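Local structure of mating-type switching protein swi5 (Schizosaccharomyces pombe, 3VIQ) at residues G59-V64 with D77-N82. The protein works with its partner Sfr1 in Rad51-dependent recombinational DNA repair and is also required for normal mating-type switching in fission yeast. Sequence-based numbering, arbitrary orientation.
Sequences GMIGKV and DRFGVN
Ile61 and Phe79 meet because each sets its leading carbon anti to its own carbonyl carbon: CG1 of Ile61 (chi1 -62°) and the ring carbon CG of Phe79 (chi1 -64°) are turned toward the opposite segment, where the two side chains pass alongside one another, running opposite ways. Ile61 CG1 comes within 3.8 Å of Phe79 CD2 and makes an off-centre CH-pi contact, 4.3 Å from the ring centroid and 29° off its normal. The chain runs on extended and takes CD1 further, to meet Val81 CG2 tip to tip at 4.1 Å. The beta-branched isoleucine suits this buried helix position because its longer arm reaches two partners, and an alanine here would probably leave a gap beside the Phe79 ring and take from Val81 CG2 the methyl it meets. One turn on, the short, forked Val64 divides its methyls: CG2 lies 4.2 Å from Phe79 CZ, and CG1 is 3.9 Å from NH2 of Arg78. The long arginine suits this exposed margin, since its CG sits over the centre of one face of the Phe79 ring while its extended chain carries the guanidinium back along that ring toward Val64, NH1 forming a weak, long ion pair with Glu68. Packing, mostly between apolar side chains, holds the segments together without a hydrogen bond. Gly80, with positive phi, ends the short helix in a Schellman motif. Helix 76-79 and its tail thereby fold against the end of the long helix 36-67, with Leu75 touching both Ile61 and Val64, while Gln54 and Trp48 of the Sfr1 chain pack on Phe79 and Val81.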
ATOM      1  N   GLY B  59     -14.697  -1.569   8.796  1.00 47.04           N
ATOM      2  CA  GLY B  59     -15.099  -2.978   9.017  1.00 45.13           C
ATOM      3  C   GLY B  59     -15.274  -3.342  10.486  1.00 45.74           C
ATOM      4  O   GLY B  59     -16.284  -3.897  10.884  1.00 49.88           O
ATOM      5  N   MET B  60     -14.300  -2.998  11.308  1.00 47.01           N
ATOM      6  CA  MET B  60     -14.350  -3.327  12.740  1.00 49.44           C
ATOM      7  C   MET B  60     -15.443  -2.580  13.508  1.00 48.68           C
ATOM      8  O   MET B  60     -16.192  -3.194  14.296  1.00 49.56           O
ATOM      9  CB  MET B  60     -12.996  -3.050  13.378  1.00 50.35           C
ATOM     10  CG  MET B  60     -11.876  -3.882  12.785  1.00 53.44           C
ATOM     11  SD  MET B  60     -10.311  -3.545  13.645  1.00 59.23           S
ATOM     12  CE  MET B  60      -9.380  -4.950  13.015  1.00 60.27           C
ATOM     13  N   ILE B  61     -15.536  -1.270  13.269  1.00 47.73           N
ATOM     14  CA  ILE B  61     -16.609  -0.438  13.818  1.00 45.96           C
ATOM     15  C   ILE B  61     -17.993  -0.964  13.390  1.00 49.77           C
ATOM     16  O   ILE B  61     -18.918  -1.002  14.213  1.00 48.35           O
ATOM     17  CB  ILE B  61     -16.522   1.049  13.403  1.00 44.80           C
ATOM     18  CG1 ILE B  61     -15.214   1.698  13.918  1.00 44.71           C
ATOM     19  CG2 ILE B  61     -17.783   1.777  13.923  1.00 43.70           C
ATOM     20  CD1 ILE B  61     -14.856   3.093  13.270  1.00 42.99           C
ATOM     21  N   GLY B  62     -18.130  -1.390  12.133  1.00 49.51           N
ATOM     22  CA  GLY B  62     -19.339  -2.097  11.719  1.00 51.59           C
ATOM     23  C   GLY B  62     -19.618  -3.370  12.515  1.00 51.15           C
ATOM     24  O   GLY B  62     -20.762  -3.641  12.881  1.00 48.97           O
ATOM     25  N   LYS B  63     -18.601  -4.162  12.821  1.00 51.37           N
ATOM     26  CA  LYS B  63     -18.875  -5.367  13.639  1.00 55.46           C
ATOM     27  C   LYS B  63     -19.298  -4.977  15.072  1.00 53.90           C
ATOM     28  O   LYS B  63     -20.263  -5.531  15.608  1.00 51.47           O
ATOM     29  CB  LYS B  63     -17.708  -6.362  13.640  1.00 58.68           C
ATOM     30  CG  LYS B  63     -17.479  -7.012  12.272  1.00 64.61           C
ATOM     31  CD  LYS B  63     -18.504  -8.115  11.963  1.00 71.06           C
ATOM     32  CE  LYS B  63     -18.410  -8.597  10.509  1.00 74.74           C
ATOM     33  NZ  LYS B  63     -19.132  -9.899  10.306  1.00 78.07           N
ATOM     34  N   VAL B  64     -18.618  -4.003  15.680  1.00 51.40           N
ATOM     35  CA  VAL B  64     -19.050  -3.525  16.988  1.00 51.17           C
ATOM     36  C   VAL B  64     -20.497  -3.053  16.881  1.00 52.51           C
ATOM     37  O   VAL B  64     -21.293  -3.308  17.779  1.00 55.69           O
ATOM     38  CB  VAL B  64     -18.207  -2.357  17.532  1.00 50.66           C
ATOM     39  CG1 VAL B  64     -18.739  -1.918  18.921  1.00 45.88           C
ATOM     40  CG2 VAL B  64     -16.722  -2.724  17.589  1.00 49.01           C
ATOM     41  N   ASP B  77     -18.400   8.682  16.985  1.00 50.23           N
ATOM     42  CA  ASP B  77     -17.847   9.562  18.022  1.00 54.66           C
ATOM     43  C   ASP B  77     -17.001   8.829  19.044  1.00 51.46           C
ATOM     44  O   ASP B  77     -15.938   9.306  19.430  1.00 54.56           O
ATOM     45  CB  ASP B  77     -18.939  10.334  18.743  1.00 56.54           C
ATOM     46  CG  ASP B  77     -19.467  11.458  17.920  1.00 60.79           C
ATOM     47  OD1 ASP B  77     -18.672  12.107  17.197  1.00 63.28           O
ATOM     48  OD2 ASP B  77     -20.683  11.693  17.983  1.00 66.05           O
ATOM     49  N   ARG B  78     -17.504   7.691  19.488  1.00 55.17           N
ATOM     50  CA  ARG B  78     -16.805   6.816  20.423  1.00 57.02           C
ATOM     51  C   ARG B  78     -15.420   6.419  19.905  1.00 53.30           C
ATOM     52  O   ARG B  78     -14.469   6.274  20.684  1.00 47.95           O
ATOM     53  CB  ARG B  78     -17.646   5.561  20.633  1.00 62.48           C
ATOM     54  CG  ARG B  78     -16.971   4.439  21.389  1.00 66.11           C
ATOM     55  CD  ARG B  78     -18.013   3.479  21.944  1.00 68.10           C
ATOM     56  NE  ARG B  78     -17.465   2.137  22.086  1.00 73.07           N
ATOM     57  CZ  ARG B  78     -18.181   1.019  22.045  1.00 71.76           C
ATOM     58  NH1 ARG B  78     -19.505   1.050  21.873  1.00 69.49           N
ATOM     59  NH2 ARG B  78     -17.555  -0.142  22.169  1.00 73.87           N
ATOM     60  N   PHE B  79     -15.317   6.259  18.590  1.00 49.77           N
ATOM     61  CA  PHE B  79     -14.047   5.903  17.958  1.00 52.38           C
ATOM     62  C   PHE B  79     -13.219   7.055  17.407  1.00 51.25           C
ATOM     63  O   PHE B  79     -12.157   6.816  16.863  1.00 49.00           O
ATOM     64  CB  PHE B  79     -14.280   4.808  16.909  1.00 51.62           C
ATOM     65  CG  PHE B  79     -14.763   3.532  17.521  1.00 55.71           C
ATOM     66  CD1 PHE B  79     -13.922   2.791  18.340  1.00 56.19           C
ATOM     67  CD2 PHE B  79     -16.087   3.101  17.355  1.00 55.89           C
ATOM     68  CE1 PHE B  79     -14.372   1.620  18.954  1.00 55.60           C
ATOM     69  CE2 PHE B  79     -16.536   1.951  17.975  1.00 57.95           C
ATOM     70  CZ  PHE B  79     -15.667   1.205  18.772  1.00 55.95           C
ATOM     71  N   GLY B  80     -13.684   8.298  17.565  1.00 49.42           N
ATOM     72  CA  GLY B  80     -12.870   9.467  17.214  1.00 45.70           C
ATOM     73  C   GLY B  80     -12.887   9.841  15.747  1.00 44.32           C
ATOM     74  O   GLY B  80     -12.028  10.592  15.292  1.00 46.64           O
ATOM     75  N   VAL B  81     -13.884   9.360  15.017  1.00 40.75           N
ATOM     76  CA  VAL B  81     -14.003   9.625  13.597  1.00 42.70           C
ATOM     77  C   VAL B  81     -15.350  10.244  13.226  1.00 43.08           C
ATOM     78  O   VAL B  81     -16.262  10.329  14.039  1.00 43.26           O
ATOM     79  CB  VAL B  81     -13.788   8.358  12.759  1.00 42.93           C
ATOM     80  CG1 VAL B  81     -12.342   7.923  12.848  1.00 42.03           C
ATOM     81  CG2 VAL B  81     -14.688   7.230  13.220  1.00 43.68           C
ATOM     82  N   ASN B  82     -15.446  10.722  11.992  1.00 42.40           N
ATOM     83  CA  ASN B  82     -16.726  11.122  11.441  1.00 43.31           C
ATOM     84  C   ASN B  82     -16.758  10.771   9.949  1.00 44.44           C
ATOM     85  O   ASN B  82     -15.745  10.357   9.367  1.00 41.43           O
ATOM     86  CB  ASN B  82     -17.015  12.616  11.722  1.00 46.04           C
ATOM     87  CG  ASN B  82     -16.037  13.540  11.019  1.00 44.58           C
ATOM     88  OD1 ASN B  82     -15.982  13.576   9.795  1.00 47.61           O
ATOM     89  ND2 ASN B  82     -15.255  14.280  11.792  1.00 43.71           N
TER